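Local structure of protein arginine N-methyltransferase SFM1 (Saccharomyces cerevisiae, 5C74) at residues I163-F168 and A175-F180; F168-N173 and L199-S204. The protein transfers a methyl group from S-adenosyl-L-methionine to an arginine side chain of ribosomal protein S3, acting as a SPOUT-family protein-arginine monomethyltransferase. All blocks are in the same frame, centred on the assembly; numbering follows the deposited sequence.

Contact 1: I163-F168 and A175-F180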
ATOM      1  N   ILE A 163     -18.495  17.958   4.934  1.00 16.12           N
ATOM      2  CA  ILE A 163     -18.840  18.046   3.520  1.00 14.53           C
ATOM      3  C   ILE A 163     -18.867  16.616   2.984  1.00 18.65           C
ATOM      4  O   ILE A 163     -17.987  15.818   3.287  1.00 15.79           O
ATOM      5  CB  ILE A 163     -17.850  18.919   2.699  1.00 20.80           C
ATOM      6  CG1 ILE A 163     -18.290  18.998   1.231  1.00 22.40           C
ATOM      7  CG2 ILE A 163     -16.404  18.410   2.797  1.00 18.71           C
ATOM      8  CD1 ILE A 163     -17.607  20.105   0.448  1.00 25.36           C
ATOM      9  N   ASP A 164     -19.889  16.290   2.208  1.00 15.88           N
ATOM     10  CA  ASP A 164     -20.031  14.950   1.659  1.00 14.74           C
ATOM     11  C   ASP A 164     -19.584  14.929   0.210  1.00 12.49           C
ATOM     12  O   ASP A 164     -20.030  15.757  -0.592  1.00 16.58           O
ATOM     13  CB  ASP A 164     -21.488  14.480   1.752  1.00 23.72           C
ATOM     14  CG  ASP A 164     -21.931  14.223   3.178  1.00 30.89           C
ATOM     15  OD1 ASP A 164     -21.057  14.033   4.057  1.00 24.44           O
ATOM     16  OD2 ASP A 164     -23.159  14.207   3.413  1.00 26.26           O
ATOM     17  N   TYR A 165     -18.730  13.970  -0.130  1.00 18.02           N
ATOM     18  CA  TYR A 165     -18.289  13.789  -1.501  1.00 16.60           C
ATOM     19  C   TYR A 165     -17.713  15.064  -2.125  1.00 16.72           C
ATOM     20  O   TYR A 165     -18.172  15.503  -3.178  1.00 17.49           O
ATOM     21  CB  TYR A 165     -19.453  13.276  -2.346  1.00 22.91           C
ATOM     22  CG  TYR A 165     -19.696  11.790  -2.209  1.00 27.79           C
ATOM     23  CD1 TYR A 165     -19.998  11.222  -0.978  1.00 31.75           C
ATOM     24  CD2 TYR A 165     -19.644  10.961  -3.319  1.00 31.97           C
ATOM     25  CE1 TYR A 165     -20.228   9.866  -0.853  1.00 37.47           C
ATOM     26  CE2 TYR A 165     -19.867   9.605  -3.201  1.00 37.55           C
ATOM     27  CZ  TYR A 165     -20.164   9.061  -1.970  1.00 39.76           C
ATOM     28  OH  TYR A 165     -20.388   7.705  -1.875  1.00 43.86           O
ATOM     29  N   PRO A 166     -16.696  15.659  -1.481  1.00 15.64           N
ATOM     30  CA  PRO A 166     -16.122  16.869  -2.070  1.00 18.69           C
ATOM     31  C   PRO A 166     -15.529  16.585  -3.433  1.00 23.02           C
ATOM     32  O   PRO A 166     -15.055  15.477  -3.680  1.00 17.03           O
ATOM     33  CB  PRO A 166     -15.022  17.249  -1.096  1.00 13.91           C
ATOM     34  CG  PRO A 166     -14.614  15.933  -0.476  1.00 12.34           C
ATOM     35  CD  PRO A 166     -15.923  15.204  -0.314  1.00 12.22           C
ATOM     36  N   GLU A 167     -15.563  17.579  -4.305  1.00 17.74           N
ATOM     37  CA  GLU A 167     -14.953  17.454  -5.621  1.00 21.27           C
ATOM     38  C   GLU A 167     -13.785  18.429  -5.712  1.00 23.37           C
ATOM     39  O   GLU A 167     -13.923  19.600  -5.348  1.00 30.30           O
ATOM     40  CB  GLU A 167     -15.987  17.733  -6.719  1.00 25.04           C
ATOM     41  CG  GLU A 167     -15.446  17.641  -8.133  1.00 31.02           C
ATOM     42  CD  GLU A 167     -16.511  17.950  -9.180  1.00 35.96           C
ATOM     43  OE1 GLU A 167     -16.970  17.009  -9.858  1.00 29.59           O
ATOM     44  OE2 GLU A 167     -16.890  19.133  -9.323  1.00 38.54           O
ATOM     45  N   PHE A 168     -12.639  17.945  -6.179  1.00 16.94           N
ATOM     46  CA  PHE A 168     -11.449  18.772  -6.317  1.00 18.31           C
ATOM     47  C   PHE A 168     -11.138  19.000  -7.791  1.00 23.69           C
ATOM     48  O   PHE A 168     -10.789  18.063  -8.497  1.00 21.04           O
ATOM     49  CB  PHE A 168     -10.268  18.120  -5.610  1.00 20.99           C
ATOM     50  CG  PHE A 168     -10.521  17.857  -4.150  1.00 21.95           C
ATOM     51  CD1 PHE A 168     -10.295  18.846  -3.198  1.00 26.60           C
ATOM     52  CD2 PHE A 168     -11.022  16.638  -3.737  1.00 19.21           C
ATOM     53  CE1 PHE A 168     -10.535  18.605  -1.844  1.00 22.58           C
ATOM     54  CE2 PHE A 168     -11.270  16.385  -2.399  1.00 21.27           C
ATOM     55  CZ  PHE A 168     -11.032  17.379  -1.445  1.00 20.05           C
ATOM     56  N   ALA A 175     -11.685  16.951 -12.777  1.00 22.08           N
ATOM     57  CA  ALA A 175     -11.938  17.088 -11.343  1.00 19.98           C
ATOM     58  C   ALA A 175     -12.030  15.698 -10.765  1.00 18.58           C
ATOM     59  O   ALA A 175     -12.375  14.760 -11.474  1.00 20.86           O
ATOM     60  CB  ALA A 175     -13.211  17.877 -11.082  1.00 23.48           C
ATOM     61  N   THR A 176     -11.711  15.561  -9.482  1.00 17.17           N
ATOM     62  CA  THR A 176     -11.795  14.265  -8.828  1.00 16.86           C
ATOM     63  C   THR A 176     -12.744  14.357  -7.652  1.00 20.99           C
ATOM     64  O   THR A 176     -12.607  15.242  -6.811  1.00 21.67           O
ATOM     65  CB  THR A 176     -10.420  13.774  -8.345  1.00 18.59           C
ATOM     66  OG1 THR A 176      -9.557  13.609  -9.473  1.00 23.81           O
ATOM     67  CG2 THR A 176     -10.551  12.428  -7.623  1.00 15.22           C
ATOM     68  N   GLU A 177     -13.717  13.451  -7.605  1.00 15.39           N
ATOM     69  CA  GLU A 177     -14.587  13.346  -6.440  1.00 16.67           C
ATOM     70  C   GLU A 177     -14.080  12.269  -5.498  1.00 16.67           C
ATOM     71  O   GLU A 177     -13.783  11.154  -5.944  1.00 17.98           O
ATOM     72  CB  GLU A 177     -16.022  13.036  -6.866  1.00 18.75           C
ATOM     73  CG  GLU A 177     -16.953  12.639  -5.714  1.00 19.23           C
ATOM     74  CD  GLU A 177     -18.325  12.236  -6.238  1.00 28.04           C
ATOM     75  OE1 GLU A 177     -18.474  11.093  -6.706  1.00 21.57           O
ATOM     76  OE2 GLU A 177     -19.246  13.068  -6.211  1.00 28.22           O
ATOM     77  N   MET A 178     -13.941  12.625  -4.216  1.00 13.95           N
ATOM     78  CA  MET A 178     -13.603  11.688  -3.134  1.00 12.86           C
ATOM     79  C   MET A 178     -14.891  11.314  -2.416  1.00 16.79           C
ATOM     80  O   MET A 178     -15.506  12.156  -1.759  1.00 13.14           O
ATOM     81  CB  MET A 178     -12.592  12.294  -2.144  1.00 12.46           C
ATOM     82  CG  MET A 178     -11.245  12.659  -2.780  1.00 17.18           C
ATOM     83  SD  MET A 178     -10.364  11.321  -3.675  1.00 13.02           S
ATOM     84  CE  MET A 178     -10.097  10.152  -2.357  1.00 17.60           C
ATOM     85  N   PRO A 179     -15.315  10.049  -2.556  1.00 16.74           N
ATOM     86  CA  PRO A 179     -16.644   9.613  -2.127  1.00 16.08           C
ATOM     87  C   PRO A 179     -16.725   9.326  -0.644  1.00 17.70           C
ATOM     88  O   PRO A 179     -17.079   8.213  -0.262  1.00 17.51           O
ATOM     89  CB  PRO A 179     -16.855   8.326  -2.936  1.00 16.90           C
ATOM     90  CG  PRO A 179     -15.466   7.779  -3.090  1.00 15.81           C
ATOM     91  CD  PRO A 179     -14.605   8.993  -3.313  1.00 17.32           C
ATOM     92  N   PHE A 180     -16.404  10.330   0.168  1.00 14.24           N
ATOM     93  CA  PHE A 180     -16.383  10.198   1.613  1.00 15.72           C
ATOM     94  C   PHE A 180     -16.953  11.442   2.234  1.00 12.44           C
ATOM     95  O   PHE A 180     -17.055  12.483   1.585  1.00 11.35           O
ATOM     96  CB  PHE A 180     -14.956   9.982   2.129  1.00 13.48           C
ATOM     97  CG  PHE A 180     -14.298   8.783   1.543  1.00 11.99           C
ATOM     98  CD1 PHE A 180     -14.520   7.526   2.091  1.00 16.16           C
ATOM     99  CD2 PHE A 180     -13.475   8.901   0.439  1.00 13.72           C
ATOM    100  CE1 PHE A 180     -13.922   6.395   1.533  1.00 21.35           C
ATOM    101  CE2 PHE A 180     -12.883   7.781  -0.119  1.00 15.20           C
ATOM    102  CZ  PHE A 180     -13.110   6.529   0.430  1.00 17.40           C
TER
HETATM  103  O   HOH W   1     -18.886  15.732  -5.825  1.00 34.10           O
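Phe168 and Thr176 form an antiparallel hydrogen-bonded pair, with Phe168 N to Thr176 O and Thr176 N to Phe168 O both 2.8 Å, and Glu167 and Glu177 follow as a non-hydrogen-bonded pair. Met178 N then donates to Pro166 O (3.1 Å). Tyr165 takes up a left-handed backbone conformation that interrupts the strand, yet its N still reaches Phe180 O at 2.8 Å.

The Tyr165 ring lies across Pro179. Pro179 CA sits over the centre of one ring face, 3.4 Å from the centroid, in a close CH-pi contact, while Pro179 CB comes within 3.3 Å of Tyr165 CE2. Pro179 presents this surface from the centre of an inverse gamma turn. At the edge of the same ring stands the Glu177 carboxylate, its CD 3.4 Å from Tyr165 CD2 and its plane nearly perpendicular (87°) to the ring. An extended chain, with CG anti to the backbone N (chi1 169°), carries the carboxylate there. Water 1 donates to both Glu177 OE2 and Tyr165 O, tying the acid to the opposing backbone, while Glu177 OE1 is hydrogen-bonded to His209, a tag residue of the second subunit. On the sheet face bearing Phe168 and Thr176, Met178 CG meets the edge of the Phe168 ring 3.7 Å from CE2. The arrangement is that of a two-stranded beta hairpin within a small antiparallel sheet, which runs on across the dimer interface through Thr176 and Glu177.

Contact 2: F168-N173 and L199-S204. With NI (nickel (II) ion), chain F.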
ATOM      1  N   PHE A 168     -12.639  17.945  -6.179  1.00 16.94           N
ATOM      2  CA  PHE A 168     -11.449  18.772  -6.317  1.00 18.31           C
ATOM      3  C   PHE A 168     -11.138  19.000  -7.791  1.00 23.69           C
ATOM      4  O   PHE A 168     -10.789  18.063  -8.497  1.00 21.04           O
ATOM      5  CB  PHE A 168     -10.268  18.120  -5.610  1.00 20.99           C
ATOM      6  CG  PHE A 168     -10.521  17.857  -4.150  1.00 21.95           C
ATOM      7  CD1 PHE A 168     -10.295  18.846  -3.198  1.00 26.60           C
ATOM      8  CD2 PHE A 168     -11.022  16.638  -3.737  1.00 19.21           C
ATOM      9  CE1 PHE A 168     -10.535  18.605  -1.844  1.00 22.58           C
ATOM     10  CE2 PHE A 168     -11.270  16.385  -2.399  1.00 21.27           C
ATOM     11  CZ  PHE A 168     -11.032  17.379  -1.445  1.00 20.05           C
ATOM     12  N   ARG A 169     -11.271  20.242  -8.242  1.00 24.32           N
ATOM     13  CA  ARG A 169     -11.054  20.586  -9.651  1.00 26.54           C
ATOM     14  C   ARG A 169      -9.611  21.041  -9.902  1.00 29.92           C
ATOM     15  O   ARG A 169      -9.095  21.894  -9.183  1.00 34.66           O
ATOM     16  CB  ARG A 169     -12.048  21.679 -10.091  1.00 24.00           C
ATOM     17  CG  ARG A 169     -11.936  22.026 -11.583  1.00 23.06           C
ATOM     18  CD  ARG A 169     -13.205  22.632 -12.168  1.00 33.42           C
ATOM     19  NE  ARG A 169     -14.286  21.656 -12.318  1.00 34.89           N
ATOM     20  CZ  ARG A 169     -14.321  20.700 -13.243  1.00 31.93           C
ATOM     21  NH1 ARG A 169     -13.319  20.546 -14.101  1.00 30.95           N
ATOM     22  NH2 ARG A 169     -15.352  19.870 -13.291  1.00 36.72           N
ATOM     23  N   PHE A 170      -8.964  20.476 -10.921  1.00 22.79           N
ATOM     24  CA  PHE A 170      -7.569  20.810 -11.228  1.00 26.51           C
ATOM     25  C   PHE A 170      -7.428  21.585 -12.538  1.00 31.96           C
ATOM     26  O   PHE A 170      -6.402  22.218 -12.785  1.00 36.52           O
ATOM     27  CB  PHE A 170      -6.724  19.538 -11.268  1.00 27.51           C
ATOM     28  CG  PHE A 170      -6.840  18.714 -10.018  1.00 27.11           C
ATOM     29  CD1 PHE A 170      -6.319  19.183  -8.821  1.00 30.21           C
ATOM     30  CD2 PHE A 170      -7.497  17.492 -10.029  1.00 24.73           C
ATOM     31  CE1 PHE A 170      -6.440  18.450  -7.660  1.00 25.84           C
ATOM     32  CE2 PHE A 170      -7.619  16.747  -8.871  1.00 22.16           C
ATOM     33  CZ  PHE A 170      -7.086  17.227  -7.683  1.00 28.36           C
ATOM     34  N   ASN A 171      -8.462  21.520 -13.370  1.00 31.26           N
ATOM     35  CA  ASN A 171      -8.583  22.379 -14.549  1.00 31.10           C
ATOM     36  C   ASN A 171      -9.995  22.268 -15.106  1.00 35.23           C
ATOM     37  O   ASN A 171     -10.836  21.575 -14.536  1.00 27.36           O
ATOM     38  CB  ASN A 171      -7.545  22.036 -15.627  1.00 37.34           C
ATOM     39  CG  ASN A 171      -7.619  20.594 -16.084  1.00 39.84           C
ATOM     40  OD1 ASN A 171      -8.566  20.189 -16.756  1.00 41.10           O
ATOM     41  ND2 ASN A 171      -6.598  19.813 -15.742  1.00 42.06           N
ATOM     42  N   LYS A 172     -10.269  22.950 -16.214  1.00 39.93           N
ATOM     43  CA  LYS A 172     -11.638  23.000 -16.707  1.00 39.71           C
ATOM     44  C   LYS A 172     -12.117  21.632 -17.199  1.00 36.16           C
ATOM     45  O   LYS A 172     -13.320  21.389 -17.272  1.00 41.12           O
ATOM     46  CB  LYS A 172     -11.783  24.058 -17.815  1.00 42.15           C
ATOM     47  CG  LYS A 172     -10.865  23.886 -19.017  1.00 47.46           C
ATOM     48  CD  LYS A 172     -11.018  25.080 -19.963  1.00 55.81           C
ATOM     49  CE  LYS A 172     -10.089  24.996 -21.164  1.00 60.03           C
ATOM     50  NZ  LYS A 172     -10.463  23.902 -22.104  1.00 65.47           N
ATOM     51  N   ASN A 173     -11.187  20.732 -17.498  1.00 35.55           N
ATOM     52  CA  ASN A 173     -11.560  19.410 -18.003  1.00 37.25           C
ATOM     53  C   ASN A 173     -11.411  18.251 -17.014  1.00 35.49           C
ATOM     54  O   ASN A 173     -11.696  17.104 -17.365  1.00 30.76           O
ATOM     55  CB  ASN A 173     -10.743  19.084 -19.250  1.00 38.74           C
ATOM     56  CG  ASN A 173     -11.035  20.026 -20.404  1.00 48.77           C
ATOM     57  OD1 ASN A 173     -12.165  20.486 -20.574  1.00 50.18           O
ATOM     58  ND2 ASN A 173     -10.013  20.322 -21.197  1.00 51.01           N
ATOM     59  N   LEU A 199      -1.398  14.165  -3.965  1.00 19.73           N
ATOM     60  CA  LEU A 199      -1.507  12.804  -4.497  1.00 15.59           C
ATOM     61  C   LEU A 199      -2.719  12.698  -5.431  1.00 15.07           C
ATOM     62  O   LEU A 199      -2.658  12.052  -6.479  1.00 17.57           O
ATOM     63  CB  LEU A 199      -1.621  11.792  -3.359  1.00 15.79           C
ATOM     64  CG  LEU A 199      -1.273  10.337  -3.649  1.00 24.28           C
ATOM     65  CD1 LEU A 199       0.200  10.223  -4.054  1.00 21.98           C
ATOM     66  CD2 LEU A 199      -1.569   9.456  -2.446  1.00 22.70           C
ATOM     67  N   ILE A 200      -3.819  13.336  -5.046  1.00 14.63           N
ATOM     68  CA  ILE A 200      -5.017  13.323  -5.891  1.00 18.73           C
ATOM     69  C   ILE A 200      -4.723  14.020  -7.216  1.00 22.92           C
ATOM     70  O   ILE A 200      -5.106  13.542  -8.298  1.00 21.99           O
ATOM     71  CB  ILE A 200      -6.214  13.996  -5.195  1.00 17.13           C
ATOM     72  CG1 ILE A 200      -6.624  13.190  -3.960  1.00 16.85           C
ATOM     73  CG2 ILE A 200      -7.405  14.082  -6.161  1.00 19.05           C
ATOM     74  CD1 ILE A 200      -7.682  13.887  -3.090  1.00 18.83           C
ATOM     75  N   LYS A 201      -4.026  15.148  -7.126  1.00 20.03           N
ATOM     76  CA  LYS A 201      -3.635  15.897  -8.323  1.00 25.95           C
ATOM     77  C   LYS A 201      -2.712  15.075  -9.214  1.00 22.50           C
ATOM     78  O   LYS A 201      -2.860  15.068 -10.434  1.00 23.12           O
ATOM     79  CB  LYS A 201      -2.971  17.222  -7.930  1.00 28.10           C
ATOM     80  CG  LYS A 201      -2.442  18.030  -9.116  1.00 38.53           C
ATOM     81  CD  LYS A 201      -2.200  19.487  -8.724  1.00 49.19           C
ATOM     82  CE  LYS A 201      -1.299  19.594  -7.497  1.00 60.91           C
ATOM     83  NZ  LYS A 201      -0.657  20.935  -7.371  1.00 66.66           N
ATOM     84  N   LYS A 202      -1.762  14.368  -8.609  1.00 20.67           N
ATOM     85  CA  LYS A 202      -0.872  13.500  -9.367  1.00 22.27           C
ATOM     86  C   LYS A 202      -1.654  12.429 -10.129  1.00 26.15           C
ATOM     87  O   LYS A 202      -1.407  12.180 -11.313  1.00 24.76           O
ATOM     88  CB  LYS A 202       0.139  12.848  -8.433  1.00 25.98           C
ATOM     89  CG  LYS A 202       1.125  11.891  -9.080  1.00 29.63           C
ATOM     90  CD  LYS A 202       1.943  11.201  -7.987  1.00 27.52           C
ATOM     91  CE  LYS A 202       2.825  10.092  -8.543  1.00 42.43           C
ATOM     92  NZ  LYS A 202       3.962  10.642  -9.316  1.00 46.82           N
ATOM     93  N   ASP A 203      -2.613  11.808  -9.453  1.00 21.91           N
ATOM     94  CA  ASP A 203      -3.447  10.800 -10.095  1.00 21.17           C
ATOM     95  C   ASP A 203      -4.265  11.407 -11.243  1.00 21.33           C
ATOM     96  O   ASP A 203      -4.467  10.772 -12.278  1.00 26.70           O
ATOM     97  CB  ASP A 203      -4.353  10.142  -9.049  1.00 20.15           C
ATOM     98  CG  ASP A 203      -5.426   9.270  -9.664  1.00 21.14           C
ATOM     99  OD1 ASP A 203      -6.426   9.848 -10.126  1.00 21.64           O
ATOM    100  OD2 ASP A 203      -5.284   8.023  -9.653  1.00 19.06           O
ATOM    101  N   SER A 204      -4.727  12.639 -11.067  1.00 20.60           N
ATOM    102  CA  SER A 204      -5.539  13.301 -12.092  1.00 25.04           C
ATOM    103  C   SER A 204      -4.772  13.473 -13.399  1.00 29.79           C
ATOM    104  O   SER A 204      -5.340  13.368 -14.499  1.00 23.33           O
ATOM    105  CB  SER A 204      -6.024  14.655 -11.581  1.00 24.51           C
ATOM    106  OG  SER A 204      -6.894  15.281 -12.511  1.00 25.89           O
TER
HETATM  107 NI    NI F 304      -7.541   8.155 -10.837  1.00 19.97          NI
HETATM  108  O   HOH W   2      -5.753   8.342 -12.633  1.00 28.78           O
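The end of strand 162-169 and the corner that follows it pack on the C-terminal helix 196-205, chiefly through Phe170, which meets Ile200, Lys201 and Ser204. Its ring and the Ile200 side chain cross at about a right angle, with Ile200 CG2 at the ring edge, 3.5 Å from Phe170 CZ. Lys201 lies over one face: its CA is 4.0 Å from the centroid in a CH-pi contact, and its CB approaches Phe170 CE1 to 3.7 Å before the chain leads the ammonium group away. Over the opposite face, toward its rim, lies the carbonyl oxygen of Phe168. One helical turn beyond Ile200, Ser204 OG reaches obliquely to within 3.4 Å of Phe170 CD2; with OG anti to the backbone N (chi1 -176°), the hydroxyl is directed at the ring rim.

The chain turns a corner at Phe170, where Phe170 and Asn171 both face Glu174 in a classic beta bulge. Beyond it, Asn171 OD1 accepts from Asn173 N (2.8 Å) on a lone pair, closing an Asx turn, and Arg169 NH1 donates to Asn171 O at 2.7 Å with the oxygen almost in the guanidinium plane. On another side of the helix, Asp203 holds a nickel ion with both carboxylate oxygens, OD1 at 2.1 Å. His208 and His210 from the affinity tag of the second subunit bind the same ion, as does water 2, which also donates to Asp203 O.

Contacts 1 and 2 share Phe168 and lie 11 Å apart between centres; contact 2 continues from the strand of contact 1 into the turn after it. Thr176, a hairpin residue of contact 1, joins them: its CB is 3.7 Å from Ile200 CG2, and its OG1 is 3.7 Å from Phe170 CE2. Met178 SD adds a contact of 3.8 Å with Ile200 CD1, so Ile200 lies against Thr176 and the following loop, while Phe168 brings in the other strand. Both contacts border the second subunit and bound nickel: one ion is about 4 Å from the Glu177 side chain, another is bound by Asp203. With tag histidines among their ligands, these sites are probably a feature of the tagged construct rather than part of the methyl-transfer site.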